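Glutamate receptor IIB (Drosophila melanogaster, PDB 4WXJ) binds the transmitter glutamate through the ligand-binding domain described here and probably opens a cation channel in the postsynaptic membrane of muscle. Local coordinates at residues Y48-E53 and S238-G243; Q84-N89 and S105-T110; V242-L247 and G251-L256. All blocks are in the same frame, centred on the assembly; numbering follows the deposited sequence.

Interaction 1. Residues Y48-E53 and S238-G243; sequences YMLAQE and SNLSVG
Methyl CD2 of Leu50 lies over one face of the flat peptide group that follows Gly243, 3.7 Å from Gly243 C. No atom of 48-53 covers the opposite face, and Glu53 comes up beside the group, its CG 4.1 Å from Gly243 CA. A second carbonyl oxygen lies near the same methyl: Leu240 O is 4.0 Å from Leu50 CD2. The other branch of Leu50 reaches the side chain of Leu240 more loosely, CD1 to CD2 at 4.4 Å. Leu50 can span both turns because its CG is anti to the carbonyl carbon (chi1 -75°), which sends the fork out between Leu240 and Gly243. Glycine leaves the room the fork needs, since a CB on Gly243 would stand only 3.1 Å from Leu50 CD2.

The axes of segments 48-53 and 238-243, parts of helices 42-54 and 237-250, come within 9.7 Å at 110°. One helix comes from the first receptor fragment of the construct and the other from the second, so the contact knits both into a single lobe. Leu50 also meets Ile228, and the bent chain of Glu53 brings OE2 to a weak, long ion pair with Arg246. The peptide oxygen of Gly243 is spent within its own helix, on Leu247 N. What remains for the neighbouring helix is apolar packing of a methyl on backbone, which depends on shape and burial rather than on bond direction.

Interaction 2. Residues Q84-N89 and S105-T110; sequences QLIDNN and SVVDFT
The end of helix 80-86 packs, through Leu85 and Ile86, against Val106 and Val107, the short run that leads from the glutamate-binding Arg103 into the long strand 108-123. Val107 is the middle piece. Its CG1 is set against Leu85 CB at 3.9 Å, and the same methyl meets Ile86 CG1, also at 3.9 Å, so one branch fits against two successive residues of the helix end. Ile86 then carries on past Val107, crossing it at about a right angle, and its terminal CD1 rests on Val106, 3.9 Å from CB and equally near CG2. An extended chain (chi2 167°) is what carries Ile86 CD1 out to this second valine. Trp78 touches both Ile86 and Val106 and borders the patch, while Leu85 also touches Ala229 and Pro231.

Polar groups flank this apolar seam without bridging it. On the helix side the chain turns off at Asp87, and weak backbone bonds, Asn88 N to Leu85 O and Asn89 N to Gln84 O, close the end. On the strand side Asp108 folds back on its own chain: Phe109 N gives a bent bond, 3.0 Å and 139°, to the anti lone pair of Asp108 OD1. The same oxygen has a salt bridge to Arg104, and the backbone of Asp108 pairs with that of Val230 on strand 214-230.

The side chain of Val107 lies about 5 Å from that of Arg103 and about 11 Å from the bound glutamate, so the contact is a layer behind the ligand pocket. The helix end thus packs where the chain enters one of the two long strands that pass between the lobes, as in the clamshell ligand-binding domains of ionotropic glutamate receptors.

Interaction 3. Residues V242-L247 and G251-L256; sequences VGILRL and GELFKL
Leu247 O is gripped by three backbone N-H groups at the turn between helices 237-250 and 252-261. The shortest bond comes from Glu252 N, at 2.9 Å and 137°. Gly251 N and Leu253 N add weak bonds from 3.3 Å and 3.4 Å to Leu247 O. Gly251, with its positive phi of 96°, ends the first helix in a Schellman motif and is at the same time the N-cap of the second. One carbonyl from the last turns of the old helix thus meets the opening N-H groups of the new one, and the axes of 242-247 and 252-256 stand at 75° to each other.

Leu253 fills the inside of the bend. Its CD2 packs on Leu247 CB at 3.8 Å, while CD1 reaches back a turn to Ile244, 3.7 Å from Ile244 O and more loosely against CG2. Leu46 of helix 42-54 touches Leu253 as well. With an alanine here both methyls would be gone, and Ile244 and Leu247 would probably face a gap where the two helices and Leu46 now meet.

Glu252 lays its CB 3.4 Å from Leu247 O, but its chain, bent at chi2, leads the carboxylate off along its own helix. There Lys255 NZ meets the syn side of Glu252 OE1 in a salt bridge of 2.9 Å. The chemistry is therefore divided: one good and two weak backbone bonds converge on Leu247 O, packing of Leu253 on Leu247 and Ile244 probably sets how the helices lie together, and the charged pair stays within the second helix.

Interactions 1 and 3 hold the same helix, 237-250, and share Val242 and Gly243; their centres are about 9 Å apart. Interaction 1 is the buried one, joining segments far apart in sequence by apolar packing alone, whereas interaction 3 is partly buried, local, and built on backbone bonds at a chain turn. Met49 connects them, touching both Leu247 and Glu252. Interaction 2 is also apolar but lies nearer the glutamate pocket and joins a helix end to a strand entry; it is partly buried, with Leu85 and Val107 buried and Ile86 and Val106 partly exposed. Thr110 links it to the others, packing on Leu240, Ser241 and Ile244, so the strand and the helix pair form one continuous body.

Interaction 1. Residues Y48-E53 and S238-G243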
loop_
_atom_site.group_PDB
_atom_site.type_symbol
_atom_site.label_atom_id
_atom_site.label_comp_id
_atom_site.label_asym_id
_atom_site.label_seq_id
_atom_site.Cartn_x
_atom_site.Cartn_y
_atom_site.Cartn_z
ATOM N N TYR A 48 -1.586 -15.252 10.218
ATOM C CA TYR A 48 -1.288 -16.374 11.105
ATOM C C TYR A 48 -1.604 -16.017 12.553
ATOM O O TYR A 48 -2.215 -16.802 13.277
ATOM C CB TYR A 48 0.181 -16.793 10.988
ATOM C CG TYR A 48 0.442 -17.856 9.944
ATOM C CD1 TYR A 48 0.109 -19.183 10.180
ATOM C CD2 TYR A 48 1.033 -17.537 8.730
ATOM C CE1 TYR A 48 0.348 -20.160 9.230
ATOM C CE2 TYR A 48 1.278 -18.505 7.775
ATOM C CZ TYR A 48 0.934 -19.816 8.030
ATOM O OH TYR A 48 1.176 -20.783 7.083
ATOM N N MET A 49 -1.177 -14.828 12.970
ATOM C CA MET A 49 -1.419 -14.355 14.328
ATOM C C MET A 49 -2.912 -14.186 14.588
ATOM O O MET A 49 -3.406 -14.534 15.662
ATOM C CB MET A 49 -0.688 -13.032 14.570
ATOM C CG MET A 49 0.828 -13.154 14.574
ATOM S SD MET A 49 1.670 -11.597 14.217
ATOM C CE MET A 49 1.326 -10.673 15.709
ATOM N N LEU A 50 -3.626 -13.650 13.602
ATOM C CA LEU A 50 -5.065 -13.449 13.721
ATOM C C LEU A 50 -5.813 -14.774 13.650
ATOM O O LEU A 50 -6.840 -14.952 14.305
ATOM C CB LEU A 50 -5.569 -12.509 12.623
ATOM C CG LEU A 50 -5.261 -11.024 12.807
ATOM C CD1 LEU A 50 -5.597 -10.249 11.540
ATOM C CD2 LEU A 50 -6.030 -10.460 13.990
ATOM N N ALA A 51 -5.301 -15.697 12.845
ATOM C CA ALA A 51 -5.910 -17.014 12.712
ATOM C C ALA A 51 -5.867 -17.746 14.046
ATOM O O ALA A 51 -6.808 -18.451 14.409
ATOM C CB ALA A 51 -5.205 -17.822 11.640
ATOM N N GLN A 52 -4.770 -17.567 14.773
ATOM C CA GLN A 52 -4.605 -18.195 16.077
ATOM C C GLN A 52 -5.404 -17.439 17.134
ATOM O O GLN A 52 -5.914 -18.031 18.084
ATOM C CB GLN A 52 -3.127 -18.241 16.469
ATOM C CG GLN A 52 -2.799 -19.310 17.497
ATOM C CD GLN A 52 -1.807 -18.837 18.539
ATOM O OE1 GLN A 52 -0.876 -18.087 18.236
ATOM N NE2 GLN A 52 -2.002 -19.270 19.779
ATOM N N GLU A 53 -5.512 -16.126 16.957
ATOM C CA GLU A 53 -6.213 -15.273 17.909
ATOM C C GLU A 53 -7.726 -15.379 17.743
ATOM O O GLU A 53 -8.463 -15.454 18.727
ATOM C CB GLU A 53 -5.771 -13.816 17.738
ATOM C CG GLU A 53 -6.330 -12.862 18.783
ATOM C CD GLU A 53 -5.822 -13.159 20.180
ATOM O OE1 GLU A 53 -4.694 -13.677 20.309
ATOM O OE2 GLU A 53 -6.556 -12.874 21.148
ATOM N N SER A 238 -16.000 -7.765 13.131
ATOM C CA SER A 238 -15.725 -7.420 14.521
ATOM C C SER A 238 -14.738 -8.399 15.139
ATOM O O SER A 238 -13.861 -8.010 15.909
ATOM C CB SER A 238 -17.020 -7.403 15.336
ATOM O OG SER A 238 -17.911 -6.411 14.857
ATOM N N ASN A 239 -14.892 -9.673 14.800
ATOM C CA ASN A 239 -13.994 -10.705 15.296
ATOM C C ASN A 239 -12.553 -10.425 14.872
ATOM O O ASN A 239 -11.623 -10.588 15.660
ATOM C CB ASN A 239 -14.449 -12.080 14.801
ATOM C CG ASN A 239 -13.500 -13.192 15.200
ATOM O OD1 ASN A 239 -13.212 -14.086 14.405
ATOM N ND2 ASN A 239 -13.007 -13.143 16.433
ATOM N N LEU A 240 -12.373 -9.984 13.632
ATOM C CA LEU A 240 -11.048 -9.624 13.139
ATOM C C LEU A 240 -10.529 -8.351 13.810
ATOM O O LEU A 240 -9.347 -8.252 14.142
ATOM C CB LEU A 240 -11.072 -9.438 11.620
ATOM C CG LEU A 240 -11.096 -10.708 10.764
ATOM C CD1 LEU A 240 -11.350 -10.363 9.305
ATOM C CD2 LEU A 240 -9.793 -11.483 10.899
ATOM N N SER A 241 -11.418 -7.382 14.010
ATOM C CA SER A 241 -11.031 -6.097 14.585
ATOM C C SER A 241 -10.581 -6.232 16.038
ATOM O O SER A 241 -9.586 -5.629 16.443
ATOM C CB SER A 241 -12.187 -5.103 14.491
ATOM O OG SER A 241 -12.426 -4.727 13.147
ATOM N N VAL A 242 -11.317 -7.014 16.821
ATOM C CA VAL A 242 -10.966 -7.234 18.220
ATOM C C VAL A 242 -9.613 -7.933 18.307
ATOM O O VAL A 242 -8.817 -7.659 19.205
ATOM C CB VAL A 242 -12.043 -8.067 18.952
ATOM C CG1 VAL A 242 -11.572 -8.467 20.346
ATOM C CG2 VAL A 242 -13.344 -7.281 19.050
ATOM N N GLY A 243 -9.358 -8.831 17.362
ATOM C CA GLY A 243 -8.086 -9.528 17.284
ATOM C C GLY A 243 -6.923 -8.595 16.998
ATOM O O GLY A 243 -5.875 -8.682 17.641
#

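Interaction 2. Residues Q84-N89 and S105-T110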
loop_
_atom_site.group_PDB
_atom_site.type_symbol
_atom_site.label_atom_id
_atom_site.label_comp_id
_atom_site.label_asym_id
_atom_site.label_seq_id
_atom_site.Cartn_x
_atom_site.Cartn_y
_atom_site.Cartn_z
ATOM N N GLN A 84 -12.159 -8.989 -5.858
ATOM C CA GLN A 84 -12.358 -10.344 -5.352
ATOM C C GLN A 84 -13.296 -10.368 -4.149
ATOM O O GLN A 84 -14.012 -11.346 -3.931
ATOM C CB GLN A 84 -11.018 -10.975 -4.972
ATOM C CG GLN A 84 -10.054 -11.120 -6.130
ATOM C CD GLN A 84 -10.638 -11.926 -7.271
ATOM O OE1 GLN A 84 -11.098 -13.051 -7.077
ATOM N NE2 GLN A 84 -10.636 -11.349 -8.467
ATOM N N LEU A 85 -13.290 -9.290 -3.373
ATOM C CA LEU A 85 -14.161 -9.183 -2.210
ATOM C C LEU A 85 -15.594 -8.859 -2.627
ATOM O O LEU A 85 -16.548 -9.401 -2.069
ATOM C CB LEU A 85 -13.631 -8.119 -1.247
ATOM C CG LEU A 85 -12.412 -8.550 -0.431
ATOM C CD1 LEU A 85 -11.648 -7.344 0.073
ATOM C CD2 LEU A 85 -12.842 -9.425 0.733
ATOM N N ILE A 86 -15.737 -7.978 -3.613
ATOM C CA ILE A 86 -17.052 -7.612 -4.130
ATOM C C ILE A 86 -17.749 -8.831 -4.729
ATOM O O ILE A 86 -18.948 -9.029 -4.533
ATOM C CB ILE A 86 -16.949 -6.496 -5.192
ATOM C CG1 ILE A 86 -16.465 -5.197 -4.546
ATOM C CG2 ILE A 86 -18.303 -6.255 -5.867
ATOM C CD1 ILE A 86 -16.044 -4.129 -5.537
ATOM N N ASP A 87 -16.989 -9.645 -5.456
ATOM C CA ASP A 87 -17.524 -10.854 -6.075
ATOM C C ASP A 87 -17.533 -12.040 -5.106
ATOM O O ASP A 87 -17.834 -13.168 -5.499
ATOM C CB ASP A 87 -16.713 -11.211 -7.324
ATOM C CG ASP A 87 -16.752 -10.118 -8.377
ATOM O OD1 ASP A 87 -17.625 -9.228 -8.284
ATOM O OD2 ASP A 87 -15.914 -10.153 -9.306
ATOM N N ASN A 88 -17.196 -11.778 -3.846
ATOM C CA ASN A 88 -17.202 -12.799 -2.798
ATOM C C ASN A 88 -16.336 -14.022 -3.118
ATOM O O ASN A 88 -16.534 -15.094 -2.547
ATOM C CB ASN A 88 -18.641 -13.248 -2.512
ATOM C CG ASN A 88 -19.473 -12.155 -1.872
ATOM O OD1 ASN A 88 -20.187 -11.418 -2.553
ATOM N ND2 ASN A 88 -19.381 -12.042 -0.551
ATOM N N ASN A 89 -15.377 -13.859 -4.024
ATOM C CA ASN A 89 -14.400 -14.911 -4.290
ATOM C C ASN A 89 -13.393 -15.021 -3.149
ATOM O O ASN A 89 -12.660 -16.006 -3.042
ATOM C CB ASN A 89 -13.667 -14.650 -5.606
ATOM C CG ASN A 89 -14.564 -14.813 -6.817
ATOM O OD1 ASN A 89 -15.643 -15.400 -6.731
ATOM N ND2 ASN A 89 -14.117 -14.302 -7.958
ATOM N N SER A 105 -16.872 2.344 0.122
ATOM C CA SER A 105 -18.227 2.387 -0.420
ATOM C C SER A 105 -18.689 1.023 -0.930
ATOM O O SER A 105 -19.889 0.758 -0.992
ATOM C CB SER A 105 -18.316 3.408 -1.556
ATOM O OG SER A 105 -18.025 4.715 -1.091
ATOM N N VAL A 106 -17.736 0.164 -1.287
ATOM C CA VAL A 106 -18.050 -1.122 -1.912
ATOM C C VAL A 106 -17.667 -2.324 -1.047
ATOM O O VAL A 106 -18.225 -3.409 -1.209
ATOM C CB VAL A 106 -17.355 -1.252 -3.283
ATOM C CG1 VAL A 106 -17.963 -0.272 -4.275
ATOM C CG2 VAL A 106 -15.852 -1.032 -3.156
ATOM N N VAL A 107 -16.713 -2.135 -0.137
ATOM C CA VAL A 107 -16.339 -3.183 0.809
ATOM C C VAL A 107 -16.170 -2.597 2.203
ATOM O O VAL A 107 -16.018 -1.386 2.361
ATOM C CB VAL A 107 -15.030 -3.899 0.395
ATOM C CG1 VAL A 107 -15.190 -4.556 -0.969
ATOM C CG2 VAL A 107 -13.852 -2.931 0.388
ATOM N N ASP A 108 -16.195 -3.462 3.212
ATOM C CA ASP A 108 -15.996 -3.037 4.592
ATOM C C ASP A 108 -14.519 -3.122 4.958
ATOM O O ASP A 108 -13.725 -3.724 4.236
ATOM C CB ASP A 108 -16.828 -3.898 5.546
ATOM C CG ASP A 108 -17.533 -3.079 6.610
ATOM O OD1 ASP A 108 -16.906 -2.155 7.171
ATOM O OD2 ASP A 108 -18.718 -3.357 6.882
ATOM N N PHE A 109 -14.160 -2.512 6.083
ATOM C CA PHE A 109 -12.800 -2.584 6.603
ATOM C C PHE A 109 -12.810 -2.873 8.095
ATOM O O PHE A 109 -13.732 -2.481 8.811
ATOM C CB PHE A 109 -12.041 -1.282 6.342
ATOM C CG PHE A 109 -11.393 -1.213 4.990
ATOM C CD1 PHE A 109 -12.061 -0.662 3.909
ATOM C CD2 PHE A 109 -10.108 -1.693 4.802
ATOM C CE1 PHE A 109 -11.461 -0.596 2.664
ATOM C CE2 PHE A 109 -9.504 -1.628 3.562
ATOM C CZ PHE A 109 -10.182 -1.079 2.492
ATOM N N THR A 110 -11.778 -3.565 8.557
ATOM C CA THR A 110 -11.559 -3.733 9.984
ATOM C C THR A 110 -11.015 -2.428 10.538
ATOM O O THR A 110 -10.778 -1.479 9.787
ATOM C CB THR A 110 -10.565 -4.869 10.288
ATOM O OG1 THR A 110 -9.275 -4.532 9.760
ATOM C CG2 THR A 110 -11.037 -6.177 9.675
#

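Interaction 3. Residues V242-L247 and G251-L256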
loop_
_atom_site.group_PDB
_atom_site.type_symbol
_atom_site.label_atom_id
_atom_site.label_comp_id
_atom_site.label_asym_id
_atom_site.label_seq_id
_atom_site.Cartn_x
_atom_site.Cartn_y
_atom_site.Cartn_z
ATOM N N VAL A 242 -11.317 -7.014 16.821
ATOM C CA VAL A 242 -10.966 -7.234 18.220
ATOM C C VAL A 242 -9.613 -7.933 18.307
ATOM O O VAL A 242 -8.817 -7.659 19.205
ATOM C CB VAL A 242 -12.043 -8.067 18.952
ATOM C CG1 VAL A 242 -11.572 -8.467 20.346
ATOM C CG2 VAL A 242 -13.344 -7.281 19.050
ATOM N N GLY A 243 -9.358 -8.831 17.362
ATOM C CA GLY A 243 -8.086 -9.528 17.284
ATOM C C GLY A 243 -6.923 -8.595 16.998
ATOM O O GLY A 243 -5.875 -8.682 17.641
ATOM N N ILE A 244 -7.105 -7.705 16.027
ATOM C CA ILE A 244 -6.084 -6.721 15.679
ATOM C C ILE A 244 -5.743 -5.837 16.878
ATOM O O ILE A 244 -4.576 -5.552 17.140
ATOM C CB ILE A 244 -6.547 -5.837 14.500
ATOM C CG1 ILE A 244 -6.589 -6.661 13.211
ATOM C CG2 ILE A 244 -5.617 -4.642 14.311
ATOM C CD1 ILE A 244 -7.334 -5.988 12.070
ATOM N N LEU A 245 -6.770 -5.403 17.599
ATOM C CA LEU A 245 -6.583 -4.558 18.770
ATOM C C LEU A 245 -5.892 -5.305 19.914
ATOM O O LEU A 245 -5.131 -4.709 20.675
ATOM C CB LEU A 245 -7.930 -4.002 19.235
ATOM C CG LEU A 245 -8.543 -2.980 18.275
ATOM C CD1 LEU A 245 -10.020 -2.771 18.570
ATOM C CD2 LEU A 245 -7.795 -1.658 18.351
ATOM N N ARG A 246 -6.152 -6.604 20.037
ATOM C CA ARG A 246 -5.465 -7.417 21.040
ATOM C C ARG A 246 -3.966 -7.436 20.764
ATOM O O ARG A 246 -3.157 -7.147 21.646
ATOM C CB ARG A 246 -6.010 -8.847 21.054
ATOM C CG ARG A 246 -5.336 -9.761 22.075
ATOM C CD ARG A 246 -5.773 -9.427 23.490
ATOM N NE ARG A 246 -6.826 -10.329 23.947
ATOM C CZ ARG A 246 -7.666 -10.064 24.944
ATOM N NH1 ARG A 246 -7.594 -8.912 25.596
ATOM N NH2 ARG A 246 -8.588 -10.954 25.281
ATOM N N LEU A 247 -3.608 -7.786 19.532
ATOM C CA LEU A 247 -2.211 -7.847 19.121
ATOM C C LEU A 247 -1.534 -6.490 19.275
ATOM O O LEU A 247 -0.362 -6.408 19.641
ATOM C CB LEU A 247 -2.105 -8.327 17.671
ATOM C CG LEU A 247 -2.690 -9.715 17.383
ATOM C CD1 LEU A 247 -2.687 -10.002 15.888
ATOM C CD2 LEU A 247 -1.927 -10.794 18.135
ATOM N N GLY A 251 1.499 -5.299 22.160
ATOM C CA GLY A 251 2.769 -4.826 21.638
ATOM C C GLY A 251 3.296 -5.698 20.512
ATOM O O GLY A 251 4.436 -5.537 20.076
ATOM N N GLU A 252 2.466 -6.616 20.028
ATOM C CA GLU A 252 2.888 -7.559 18.993
ATOM C C GLU A 252 2.974 -6.922 17.601
ATOM O O GLU A 252 3.819 -7.307 16.792
ATOM C CB GLU A 252 1.936 -8.756 18.958
ATOM C CG GLU A 252 1.999 -9.626 20.205
ATOM C CD GLU A 252 3.352 -10.288 20.389
ATOM O OE1 GLU A 252 4.035 -10.541 19.374
ATOM O OE2 GLU A 252 3.735 -10.552 21.549
ATOM N N LEU A 253 2.107 -5.958 17.315
ATOM C CA LEU A 253 2.149 -5.279 16.023
ATOM C C LEU A 253 3.375 -4.374 15.943
ATOM O O LEU A 253 3.937 -4.164 14.867
ATOM C CB LEU A 253 0.870 -4.472 15.785
ATOM C CG LEU A 253 -0.439 -5.266 15.735
ATOM C CD1 LEU A 253 -1.579 -4.359 15.302
ATOM C CD2 LEU A 253 -0.345 -6.478 14.811
ATOM N N PHE A 254 3.788 -3.843 17.090
ATOM C CA PHE A 254 5.023 -3.070 17.180
ATOM C C PHE A 254 6.225 -3.941 16.816
ATOM O O PHE A 254 7.069 -3.550 16.010
ATOM C CB PHE A 254 5.187 -2.497 18.590
ATOM C CG PHE A 254 6.465 -1.728 18.793
ATOM C CD1 PHE A 254 6.617 -0.458 18.263
ATOM C CD2 PHE A 254 7.508 -2.271 19.525
ATOM C CE1 PHE A 254 7.787 0.252 18.452
ATOM C CE2 PHE A 254 8.680 -1.566 19.718
ATOM C CZ PHE A 254 8.819 -0.302 19.182
ATOM N N LYS A 255 6.293 -5.125 17.417
ATOM C CA LYS A 255 7.348 -6.084 17.108
ATOM C C LYS A 255 7.297 -6.507 15.643
ATOM O O LYS A 255 8.326 -6.561 14.967
ATOM C CB LYS A 255 7.229 -7.321 18.002
ATOM C CG LYS A 255 7.664 -7.110 19.446
ATOM C CD LYS A 255 7.200 -8.255 20.346
ATOM C CE LYS A 255 7.852 -9.586 19.985
ATOM N NZ LYS A 255 6.888 -10.720 20.079
ATOM N N LEU A 256 6.095 -6.806 15.163
ATOM C CA LEU A 256 5.905 -7.275 13.794
ATOM C C LEU A 256 6.339 -6.224 12.780
ATOM O O LEU A 256 6.910 -6.555 11.741
ATOM C CB LEU A 256 4.443 -7.652 13.559
ATOM C CG LEU A 256 4.114 -8.226 12.180
ATOM C CD1 LEU A 256 4.860 -9.525 11.932
ATOM C CD2 LEU A 256 2.612 -8.435 12.035
#